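Local structure of mitogen-activated protein kinase, putative (Map kinase-like protein) (Leishmania major, 3PG1) at residues A[76-81]-A[352-356]; A[81-87]-A[334-339]; A[92-98]-A[109-114]. The protein probably binds ATP and phosphorylates serine and threonine residues of protein substrates, as a member of the mitogen-activated protein kinase family. All coordinates share one frame; numbering follows the deposited sequence. Where two conformers were deposited one is given.

Contact 1 of 3, residues A[76-81]-A[352-356]; sequences VLREIR and IFTAE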
loop_
_atom_site.group_PDB
_atom_site.type_symbol
_atom_site.label_atom_id
_atom_site.label_comp_id
_atom_site.label_asym_id
_atom_site.label_seq_id
_atom_site.Cartn_x
_atom_site.Cartn_y
_atom_site.Cartn_z
ATOM N N VAL A 76 8.475 3.252 -13.807
ATOM C CA VAL A 76 8.172 4.571 -13.229
ATOM C C VAL A 76 6.860 5.160 -13.803
ATOM O O VAL A 76 6.076 5.738 -13.048
ATOM C CB VAL A 76 9.380 5.561 -13.279
ATOM C CG1 VAL A 76 9.107 6.793 -12.424
ATOM C CG2 VAL A 76 10.655 4.885 -12.789
ATOM N N LEU A 77 6.608 4.966 -15.125
ATOM C CA LEU A 77 5.387 5.436 -15.781
ATOM C C LEU A 77 4.158 4.772 -15.146
ATOM O O LEU A 77 3.167 5.455 -14.884
ATOM C CB LEU A 77 5.416 5.182 -17.304
ATOM C CG LEU A 77 4.205 5.712 -18.089
ATOM C CD1 LEU A 77 4.027 7.218 -17.911
ATOM C CD2 LEU A 77 4.276 5.325 -19.548
ATOM N N ARG A 78 4.254 3.463 -14.848
ATOM C CA ARG A 78 3.165 2.735 -14.191
ATOM C C ARG A 78 2.911 3.254 -12.764
ATOM O O ARG A 78 1.757 3.438 -12.380
ATOM C CB ARG A 78 3.421 1.226 -14.197
ATOM C CG ARG A 78 2.128 0.451 -13.898
ATOM C CD ARG A 78 2.258 -1.053 -14.022
ATOM N NE ARG A 78 0.949 -1.699 -13.869
ATOM C CZ ARG A 78 0.388 -2.004 -12.700
ATOM N NH1 ARG A 78 1.014 -1.736 -11.560
ATOM N NH2 ARG A 78 -0.804 -2.587 -12.664
ATOM N N GLU A 79 3.985 3.528 -11.994
ATOM C CA GLU A 79 3.848 4.057 -10.635
ATOM C C GLU A 79 3.164 5.431 -10.673
ATOM O O GLU A 79 2.327 5.745 -9.835
ATOM C CB GLU A 79 5.230 4.204 -9.972
ATOM C CG GLU A 79 5.950 2.892 -9.699
ATOM C CD GLU A 79 7.256 3.012 -8.933
ATOM O OE1 GLU A 79 7.603 4.136 -8.497
ATOM O OE2 GLU A 79 7.927 1.972 -8.752
ATOM N N ILE A 80 3.531 6.243 -11.663
ATOM C CA ILE A 80 2.998 7.587 -11.863
ATOM C C ILE A 80 1.557 7.572 -12.316
ATOM O O ILE A 80 0.742 8.320 -11.779
ATOM C CB ILE A 80 3.976 8.397 -12.784
ATOM C CG1 ILE A 80 4.966 9.187 -11.941
ATOM C CG2 ILE A 80 3.293 9.286 -13.840
ATOM C CD1 ILE A 80 5.932 8.341 -11.137
ATOM N N ARG A 81 1.250 6.754 -13.315
ATOM C CA ARG A 81 -0.112 6.620 -13.838
ATOM C C ARG A 81 -1.081 6.174 -12.731
ATOM O O ARG A 81 -2.185 6.702 -12.655
ATOM C CB ARG A 81 -0.135 5.639 -15.033
ATOM C CG ARG A 81 0.459 6.266 -16.333
ATOM C CD ARG A 81 -0.289 5.872 -17.596
ATOM N NE ARG A 81 -1.733 5.971 -17.384
ATOM C CZ ARG A 81 -2.599 4.997 -17.633
ATOM N NH1 ARG A 81 -2.192 3.865 -18.200
ATOM N NH2 ARG A 81 -3.882 5.160 -17.353
ATOM N N ILE A 352 3.496 9.906 -23.002
ATOM C CA ILE A 352 2.531 9.545 -21.947
ATOM C C ILE A 352 2.822 10.365 -20.680
ATOM O O ILE A 352 1.873 10.831 -20.062
ATOM C CB ILE A 352 2.396 8.011 -21.687
ATOM C CG1 ILE A 352 2.100 7.234 -22.996
ATOM C CG2 ILE A 352 1.311 7.706 -20.617
ATOM C CD1 ILE A 352 2.326 5.707 -22.903
ATOM N N PHE A 353 4.116 10.603 -20.338
ATOM C CA PHE A 353 4.497 11.438 -19.193
ATOM C C PHE A 353 3.988 12.864 -19.396
ATOM O O PHE A 353 3.390 13.430 -18.476
ATOM C CB PHE A 353 6.017 11.438 -18.949
ATOM C CG PHE A 353 6.568 10.219 -18.239
ATOM C CD1 PHE A 353 7.323 9.275 -18.927
ATOM C CD2 PHE A 353 6.361 10.033 -16.873
ATOM C CE1 PHE A 353 7.850 8.162 -18.267
ATOM C CE2 PHE A 353 6.889 8.918 -16.214
ATOM C CZ PHE A 353 7.644 8.000 -16.912
ATOM N N THR A 354 4.165 13.410 -20.624
ATOM C CA THR A 354 3.688 14.740 -21.020
ATOM C C THR A 354 2.153 14.774 -20.933
ATOM O O THR A 354 1.599 15.738 -20.402
ATOM C CB THR A 354 4.231 15.134 -22.409
ATOM O OG1 THR A 354 5.638 14.890 -22.453
ATOM C CG2 THR A 354 3.968 16.593 -22.752
ATOM N N ALA A 355 1.485 13.690 -21.397
ATOM C CA ALA A 355 0.030 13.529 -21.343
ATOM C C ALA A 355 -0.452 13.395 -19.891
ATOM O O ALA A 355 -1.526 13.903 -19.559
ATOM C CB ALA A 355 -0.395 12.311 -22.150
ATOM N N GLU A 356 0.347 12.727 -19.028
ATOM C CA GLU A 356 0.031 12.548 -17.606
ATOM C C GLU A 356 0.201 13.861 -16.847
ATOM O O GLU A 356 -0.573 14.116 -15.928
ATOM C CB GLU A 356 0.858 11.417 -16.964
ATOM C CG GLU A 356 0.388 10.011 -17.319
ATOM C CD GLU A 356 -0.988 9.604 -16.818
ATOM O OE1 GLU A 356 -1.348 9.994 -15.683
ATOM O OE2 GLU A 356 -1.699 8.885 -17.556
HETATM O O HOH W 1 -3.392 7.880 -14.725
#
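Residues 76-81 and 352-356 illustrate helix-on-helix packing in which an apolar middle is closed by a salt bridge at one end. The first segment belongs to helix 70-85, the C-helix of the kinase N-lobe, and the second to the C-terminal helix 346-360, part of the extension by which MAP kinases return from the C-lobe to the N-lobe. The segments run nearly parallel at 17°, their axes 10.9 Å apart, so side chains rather than backbones fill the interface. Leu77 is central. With CG anti to the backbone N (chi1 -177°), it places CD1 squarely over one face of the Phe353 ring, 3.6 Å from the centroid, a CH-pi contact. The rim of the same ring leans on the leucine's root, with Phe353 CZ 3.6 Å from Leu77 CB. The other methyl, Leu77 CD2, lies 3.9 Å from Ile352 CD1, the two side chains crossing at about a right angle, while Ile80 CG2 approaches the ring obliquely. One turn on, Arg81 NE donates to Glu356 OE2 at 2.9 Å. This bond is bent (132° at the hydrogen), and NE lies above the carboxylate plane instead of within it, so the pairing is a side-on, single-point grip. The guanidinium end turns away to the carbonyl of His338. Glu356 OE1 is held too, by Asn84 and by a water that also donates to Arg81 O, 2.7 Å away. Beneath the helix pair runs strand 108-114, where Leu109 touches Val76, Ile80 and Phe353 together, and Leu111 touches Ile80.

Contact 2 of 3, residues A[81-87]-A[334-339]; sequences RLLNHFH and SERFHF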
loop_
_atom_site.group_PDB
_atom_site.type_symbol
_atom_site.label_atom_id
_atom_site.label_comp_id
_atom_site.label_asym_id
_atom_site.label_seq_id
_atom_site.Cartn_x
_atom_site.Cartn_y
_atom_site.Cartn_z
ATOM N N ARG A 81 1.250 6.754 -13.315
ATOM C CA ARG A 81 -0.112 6.620 -13.838
ATOM C C ARG A 81 -1.081 6.174 -12.731
ATOM O O ARG A 81 -2.185 6.702 -12.655
ATOM C CB ARG A 81 -0.135 5.639 -15.033
ATOM C CG ARG A 81 0.459 6.266 -16.333
ATOM C CD ARG A 81 -0.289 5.872 -17.596
ATOM N NE ARG A 81 -1.733 5.971 -17.384
ATOM C CZ ARG A 81 -2.599 4.997 -17.633
ATOM N NH1 ARG A 81 -2.192 3.865 -18.200
ATOM N NH2 ARG A 81 -3.882 5.160 -17.353
ATOM N N LEU A 82 -0.644 5.245 -11.850
ATOM C CA LEU A 82 -1.451 4.749 -10.731
ATOM C C LEU A 82 -1.704 5.823 -9.715
ATOM O O LEU A 82 -2.842 5.951 -9.259
ATOM C CB LEU A 82 -0.790 3.540 -10.067
ATOM C CG LEU A 82 -1.216 2.204 -10.617
ATOM C CD1 LEU A 82 -0.310 1.108 -10.136
ATOM C CD2 LEU A 82 -2.671 1.921 -10.262
ATOM N N LEU A 83 -0.668 6.648 -9.396
ATOM C CA LEU A 83 -0.805 7.765 -8.439
ATOM C C LEU A 83 -1.784 8.792 -8.938
ATOM O O LEU A 83 -2.611 9.293 -8.179
ATOM C CB LEU A 83 0.538 8.450 -8.191
ATOM C CG LEU A 83 1.381 7.972 -7.008
ATOM C CD1 LEU A 83 2.687 8.776 -6.945
ATOM C CD2 LEU A 83 0.621 8.098 -5.666
ATOM N N ASN A 84 -1.726 9.054 -10.240
ATOM C CA ASN A 84 -2.535 10.044 -10.930
ATOM C C ASN A 84 -3.937 9.592 -11.293
ATOM O O ASN A 84 -4.766 10.419 -11.675
ATOM C CB ASN A 84 -1.761 10.536 -12.157
ATOM C CG ASN A 84 -2.029 11.965 -12.523
ATOM O OD1 ASN A 84 -2.366 12.799 -11.679
ATOM N ND2 ASN A 84 -1.926 12.264 -13.807
ATOM N N HIS A 85 -4.223 8.285 -11.140
ATOM C CA HIS A 85 -5.526 7.686 -11.439
ATOM C C HIS A 85 -6.604 7.989 -10.378
ATOM O O HIS A 85 -7.786 8.088 -10.703
ATOM C CB HIS A 85 -5.358 6.169 -11.627
ATOM C CG HIS A 85 -6.596 5.491 -12.124
ATOM N ND1 HIS A 85 -7.000 5.603 -13.443
ATOM C CD2 HIS A 85 -7.499 4.737 -11.454
ATOM C CE1 HIS A 85 -8.142 4.943 -13.522
ATOM N NE2 HIS A 85 -8.481 4.402 -12.355
ATOM N N PHE A 86 -6.209 8.087 -9.111
ATOM C CA PHE A 86 -7.158 8.314 -7.991
ATOM C C PHE A 86 -7.200 9.774 -7.562
ATOM O O PHE A 86 -6.193 10.452 -7.638
ATOM C CB PHE A 86 -6.766 7.440 -6.788
ATOM C CG PHE A 86 -6.836 5.977 -7.157
ATOM C CD1 PHE A 86 -8.053 5.302 -7.153
ATOM C CD2 PHE A 86 -5.704 5.301 -7.614
ATOM C CE1 PHE A 86 -8.131 3.978 -7.567
ATOM C CE2 PHE A 86 -5.787 3.970 -8.038
ATOM C CZ PHE A 86 -6.990 3.311 -7.990
ATOM N N HIS A 87 -8.352 10.221 -7.042
ATOM C CA HIS A 87 -8.574 11.560 -6.500
ATOM C C HIS A 87 -9.521 11.332 -5.366
ATOM O O HIS A 87 -10.720 11.604 -5.476
ATOM C CB HIS A 87 -9.188 12.492 -7.564
ATOM C CG HIS A 87 -8.331 12.599 -8.785
ATOM N ND1 HIS A 87 -8.544 11.778 -9.886
ATOM C CD2 HIS A 87 -7.223 13.345 -9.001
ATOM C CE1 HIS A 87 -7.585 12.082 -10.746
ATOM N NE2 HIS A 87 -6.776 13.029 -10.264
ATOM N N SER A 334 -12.762 6.109 -8.899
ATOM C CA SER A 334 -12.154 6.205 -10.209
ATOM C C SER A 334 -12.647 4.991 -11.008
ATOM O O SER A 334 -12.994 3.939 -10.438
ATOM C CB SER A 334 -10.637 6.078 -10.083
ATOM O OG SER A 334 -10.127 7.336 -9.686
ATOM N N GLU A 335 -12.619 5.139 -12.328
ATOM C CA GLU A 335 -12.946 4.086 -13.302
ATOM C C GLU A 335 -11.830 3.036 -13.259
ATOM O O GLU A 335 -10.794 3.255 -12.638
ATOM C CB GLU A 335 -13.022 4.688 -14.727
ATOM C CG GLU A 335 -14.044 5.799 -14.926
ATOM C CD GLU A 335 -13.972 6.577 -16.230
ATOM O OE1 GLU A 335 -12.869 6.683 -16.814
ATOM O OE2 GLU A 335 -15.016 7.134 -16.639
ATOM N N ARG A 336 -12.020 1.890 -13.934
ATOM C CA ARG A 336 -11.014 0.855 -14.004
ATOM C C ARG A 336 -9.685 1.359 -14.543
ATOM O O ARG A 336 -9.647 2.059 -15.556
ATOM C CB ARG A 336 -11.594 -0.350 -14.770
ATOM C CG ARG A 336 -10.649 -1.510 -15.024
ATOM C CD ARG A 336 -11.438 -2.694 -15.524
ATOM N NE ARG A 336 -12.206 -3.313 -14.433
ATOM C CZ ARG A 336 -11.723 -4.237 -13.604
ATOM N NH1 ARG A 336 -10.471 -4.667 -13.731
ATOM N NH2 ARG A 336 -12.477 -4.724 -12.635
ATOM N N PHE A 337 -8.592 1.060 -13.810
ATOM C CA PHE A 337 -7.245 1.425 -14.238
ATOM C C PHE A 337 -6.810 0.454 -15.359
ATOM O O PHE A 337 -7.042 -0.758 -15.271
ATOM C CB PHE A 337 -6.242 1.387 -13.058
ATOM C CG PHE A 337 -4.816 1.689 -13.460
ATOM C CD1 PHE A 337 -4.411 2.995 -13.736
ATOM C CD2 PHE A 337 -3.879 0.661 -13.593
ATOM C CE1 PHE A 337 -3.099 3.269 -14.122
ATOM C CE2 PHE A 337 -2.561 0.942 -13.964
ATOM C CZ PHE A 337 -2.188 2.238 -14.259
ATOM N N HIS A 338 -6.244 1.014 -16.427
ATOM C CA HIS A 338 -5.724 0.263 -17.569
ATOM C C HIS A 338 -4.324 0.764 -17.863
ATOM O O HIS A 338 -4.103 1.975 -17.954
ATOM C CB HIS A 338 -6.599 0.435 -18.832
ATOM C CG HIS A 338 -7.989 -0.114 -18.713
ATOM N ND1 HIS A 338 -9.097 0.725 -18.654
ATOM C CD2 HIS A 338 -8.412 -1.400 -18.660
ATOM C CE1 HIS A 338 -10.150 -0.077 -18.556
ATOM N NE2 HIS A 338 -9.788 -1.365 -18.545
ATOM N N PHE A 339 -3.376 -0.149 -17.954
ATOM C CA PHE A 339 -2.015 0.173 -18.367
ATOM C C PHE A 339 -1.677 -0.755 -19.540
ATOM O O PHE A 339 -1.795 -1.984 -19.418
ATOM C CB PHE A 339 -0.990 0.064 -17.223
ATOM C CG PHE A 339 0.381 0.601 -17.585
ATOM C CD1 PHE A 339 0.720 1.923 -17.323
ATOM C CD2 PHE A 339 1.323 -0.212 -18.208
ATOM C CE1 PHE A 339 1.982 2.426 -17.672
ATOM C CE2 PHE A 339 2.582 0.289 -18.559
ATOM C CZ PHE A 339 2.906 1.605 -18.284
HETATM O O HOH W 2 -6.357 3.799 -17.152
HETATM O O HOH W 3 -10.467 8.202 -7.094
#
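Hydrogen bonds, rings and waters together fasten residues 334-339, an irregular part of the C-terminal extension, to the end of the C-helix and the turn after it, residues 81-87. Four direct bonds, one of them weak, end on three backbone carbonyls. Arg81 NH1 donates to His338 O at 2.7 Å in both the guanidinium and the carbonyl plane, and NH2 adds a weak bond to the same oxygen. His85 NE2 gives its hydrogen to Glu335 O at 2.6 Å, with the oxygen almost exactly in the ring plane, which fixes the rotation of the imidazole. In the reverse direction, Ser334 OG donates to His85 O at 2.7 Å.

Among the ring contacts, Phe337 is central. Its CG is anti to the backbone N (chi1 177°), carrying the ring between Arg81, Leu82 and His85. Leu82 CD2 covers one face, 3.7 Å from the ring centroid, while the phenyl edge meets the face of His85 with the planes at 79°, a T-shaped pair. Phe337 CE1 also lies over a face of the Arg81 guanidinium.

Two waters complete the seam: one accepts from Arg81 NH2 and His338 N, the other links His87 N to Ser334 OG. Nearby, Phe337 makes backbone hydrogen bonds with Ala153, just beyond helix 133-152, Phe86 packs on Val149 and Leu150 of that helix, and Phe339 touches Lys74, Leu77 and Arg78 of helix 70-85.

Contact 3 of 3, residues A[92-98]-A[109-114]; sequences LGLRDIF and LYLVTE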
loop_
_atom_site.group_PDB
_atom_site.type_symbol
_atom_site.label_atom_id
_atom_site.label_comp_id
_atom_site.label_asym_id
_atom_site.label_seq_id
_atom_site.Cartn_x
_atom_site.Cartn_y
_atom_site.Cartn_z
ATOM N N LEU A 92 -3.302 8.237 -1.260
ATOM C CA LEU A 92 -2.265 9.283 -1.415
ATOM C C LEU A 92 -2.187 9.695 -2.873
ATOM O O LEU A 92 -2.094 8.851 -3.746
ATOM C CB LEU A 92 -0.892 8.816 -0.872
ATOM C CG LEU A 92 0.222 9.905 -0.818
ATOM C CD1 LEU A 92 -0.048 10.900 0.289
ATOM C CD2 LEU A 92 1.598 9.260 -0.671
ATOM N N GLY A 93 -2.356 10.971 -3.135
ATOM C CA GLY A 93 -2.342 11.438 -4.518
ATOM C C GLY A 93 -1.131 12.241 -4.911
ATOM O O GLY A 93 -0.284 12.558 -4.068
ATOM N N LEU A 94 -1.040 12.548 -6.212
ATOM C CA LEU A 94 0.013 13.417 -6.724
ATOM C C LEU A 94 -0.410 14.845 -6.397
ATOM O O LEU A 94 -1.530 15.240 -6.744
ATOM C CB LEU A 94 0.160 13.285 -8.255
ATOM C CG LEU A 94 1.205 12.340 -8.815
ATOM C CD1 LEU A 94 1.166 12.366 -10.329
ATOM C CD2 LEU A 94 2.605 12.695 -8.344
ATOM N N ARG A 95 0.448 15.587 -5.686
ATOM C CA ARG A 95 0.241 17.015 -5.375
ATOM C C ARG A 95 0.728 17.794 -6.571
ATOM O O ARG A 95 0.245 18.897 -6.861
ATOM C CB ARG A 95 1.082 17.465 -4.156
ATOM C CG ARG A 95 0.531 17.041 -2.803
ATOM C CD ARG A 95 -0.644 17.874 -2.352
ATOM N NE ARG A 95 -0.239 19.177 -1.826
ATOM C CZ ARG A 95 -0.967 19.882 -0.967
ATOM N NH1 ARG A 95 -2.122 19.407 -0.517
ATOM N NH2 ARG A 95 -0.539 21.063 -0.539
ATOM N N ASP A 96 1.752 17.233 -7.229
ATOM C CA ASP A 96 2.403 17.830 -8.388
ATOM C C ASP A 96 3.285 16.811 -9.100
ATOM O O ASP A 96 3.766 15.858 -8.495
ATOM C CB ASP A 96 3.244 19.040 -7.955
ATOM C CG ASP A 96 3.533 20.062 -9.028
ATOM O OD1 ASP A 96 3.099 19.853 -10.180
ATOM O OD2 ASP A 96 4.202 21.070 -8.717
ATOM N N ILE A 97 3.506 17.051 -10.393
ATOM C CA ILE A 97 4.343 16.255 -11.285
ATOM C C ILE A 97 4.856 17.163 -12.418
ATOM O O ILE A 97 4.097 17.959 -12.987
ATOM C CB ILE A 97 3.636 14.972 -11.800
ATOM C CG1 ILE A 97 4.611 14.113 -12.656
ATOM C CG2 ILE A 97 2.293 15.290 -12.527
ATOM C CD1 ILE A 97 4.165 12.759 -13.032
ATOM N N PHE A 98 6.158 17.064 -12.701
ATOM C CA PHE A 98 6.835 17.839 -13.744
ATOM C C PHE A 98 8.041 17.076 -14.275
ATOM O O PHE A 98 8.723 16.387 -13.508
ATOM C CB PHE A 98 7.159 19.300 -13.320
ATOM C CG PHE A 98 7.642 19.528 -11.905
ATOM C CD1 PHE A 98 6.745 19.568 -10.841
ATOM C CD2 PHE A 98 8.981 19.782 -11.644
ATOM C CE1 PHE A 98 7.193 19.779 -9.531
ATOM C CE2 PHE A 98 9.423 20.024 -10.338
ATOM C CZ PHE A 98 8.528 20.008 -9.288
ATOM N N LEU A 109 12.573 13.551 -13.600
ATOM C CA LEU A 109 11.168 13.507 -13.202
ATOM C C LEU A 109 11.053 13.857 -11.724
ATOM O O LEU A 109 11.826 13.369 -10.890
ATOM C CB LEU A 109 10.513 12.152 -13.552
ATOM C CG LEU A 109 9.202 11.736 -12.841
ATOM C CD1 LEU A 109 8.026 12.620 -13.231
ATOM C CD2 LEU A 109 8.856 10.314 -13.153
ATOM N N TYR A 110 10.114 14.750 -11.420
ATOM C CA TYR A 110 9.882 15.230 -10.065
ATOM C C TYR A 110 8.486 14.883 -9.648
ATOM O O TYR A 110 7.519 15.093 -10.395
ATOM C CB TYR A 110 10.134 16.738 -9.951
ATOM C CG TYR A 110 11.483 17.170 -10.484
ATOM C CD1 TYR A 110 12.576 17.319 -9.635
ATOM C CD2 TYR A 110 11.672 17.414 -11.842
ATOM C CE1 TYR A 110 13.824 17.711 -10.122
ATOM C CE2 TYR A 110 12.923 17.769 -12.346
ATOM C CZ TYR A 110 13.994 17.933 -11.480
ATOM O OH TYR A 110 15.227 18.276 -11.981
ATOM N N LEU A 111 8.395 14.322 -8.449
ATOM C CA LEU A 111 7.158 13.861 -7.867
ATOM C C LEU A 111 6.937 14.475 -6.527
ATOM O O LEU A 111 7.772 14.366 -5.628
ATOM C CB LEU A 111 7.190 12.338 -7.769
ATOM C CG LEU A 111 7.292 11.647 -9.113
ATOM C CD1 LEU A 111 7.743 10.206 -8.949
ATOM C CD2 LEU A 111 5.985 11.795 -9.893
ATOM N N VAL A 112 5.806 15.140 -6.398
ATOM C CA VAL A 112 5.450 15.827 -5.171
ATOM C C VAL A 112 4.194 15.203 -4.548
ATOM O O VAL A 112 3.151 15.050 -5.219
ATOM C CB VAL A 112 5.293 17.350 -5.396
ATOM C CG1 VAL A 112 5.249 18.094 -4.069
ATOM C CG2 VAL A 112 6.409 17.906 -6.284
ATOM N N THR A 113 4.318 14.830 -3.264
ATOM C CA THR A 113 3.207 14.280 -2.475
ATOM C C THR A 113 3.208 15.006 -1.137
ATOM O O THR A 113 4.238 15.552 -0.754
ATOM C CB THR A 113 3.305 12.740 -2.349
ATOM O OG1 THR A 113 4.573 12.363 -1.803
ATOM C CG2 THR A 113 3.068 12.015 -3.680
ATOM N N GLU A 114 2.064 15.057 -0.451
ATOM C CA GLU A 114 1.957 15.702 0.850
ATOM C C GLU A 114 2.781 14.880 1.840
ATOM O O GLU A 114 2.659 13.661 1.859
ATOM C CB GLU A 114 0.477 15.782 1.304
ATOM C CG GLU A 114 0.263 16.707 2.500
ATOM C CD GLU A 114 -1.068 16.607 3.227
ATOM O OE1 GLU A 114 -1.089 16.867 4.453
ATOM O OE2 GLU A 114 -2.089 16.271 2.584
HETATM O O HOH W 4 -0.439 14.073 -1.843
#
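The beta hairpin formed by strands 96-100 and 108-114 lies at the edge of the protein kinase N-lobe sheet, and its entry illustrates how an antiparallel ladder accommodates a classic beta bulge. Arg95 and Asp96 both face Val112, whose carbonyl oxygen accepts two N-H groups from the same face of its plane: Arg95 N at 2.8 Å and Asp96 N at 3.3 Å. Regular pairing follows. Val112 N returns a bond to Asp96 O at 3.0 Å, Ile97 and Leu111 form a non-hydrogen-bonded pair, and Phe98 and Tyr110 a hydrogen-bonded one whose Phe98 N to Tyr110 O bond is weak. Before the bulge, a water bridges Gly93 O and Glu114 N.

The two faces of the sheet are differently built. On that of Ile97 and Leu111, Ile97 CD1 and Leu111 CD2 lie side by side 3.8 Å apart, and the same leucine methyl meets Leu94 CD2; Ile80 of the C-helix and Phe360 of helix 346-360 cover this apolar layer. Leu94 corresponds in sequence to the regulatory-spine residue of this hairpin region, and Thr113 to the gatekeeper beside the ATP pocket. The Thr113 methyl CG2 packs against Gly93 O.

The face of Asp96, Val112, Phe98 and Tyr110 has polar ends tied to partners beyond the hairpin: Asp96 OD2 to Tyr24, Tyr110 OH to Glu16. The bent side chain of Arg95 lays its CG against the backbone of Thr113 and Glu114 before forming a salt bridge with Asp43. Phe98 has CG between its own backbone N and carbonyl carbon (chi1 40°), which brings its ring over the CB of Tyr110. The two rings are nearly parallel (16°) but slid apart, so Phe98 offers its face chiefly to Tyr110 CB, which approaches Phe98 CE2 to 3.4 Å.

Overall arrangement
The C-helix, 70-85, ties the three contacts together. Contacts 1 and 2, with centres about 10 Å apart, share Arg81, which spans both parts of the C-terminal extension. Contact 3 lies about 11 Å from contact 1 and 14 Å from contact 2, centre to centre. The hairpin 96-114 packs under contact 1, with Ile80 CD1 3.4 Å from Leu111 CD1, and joins contact 2 where Leu83 CB lies 4.0 Å from Leu94 CG, positions that match neighbouring members of the regulatory spine. Glu79, the C-helix glutamate by sequence, is linked to Lys52 by a long, weak ion pair. The extension thus packs on the C-helix, consistent with an effect on its setting against the probable ATP site.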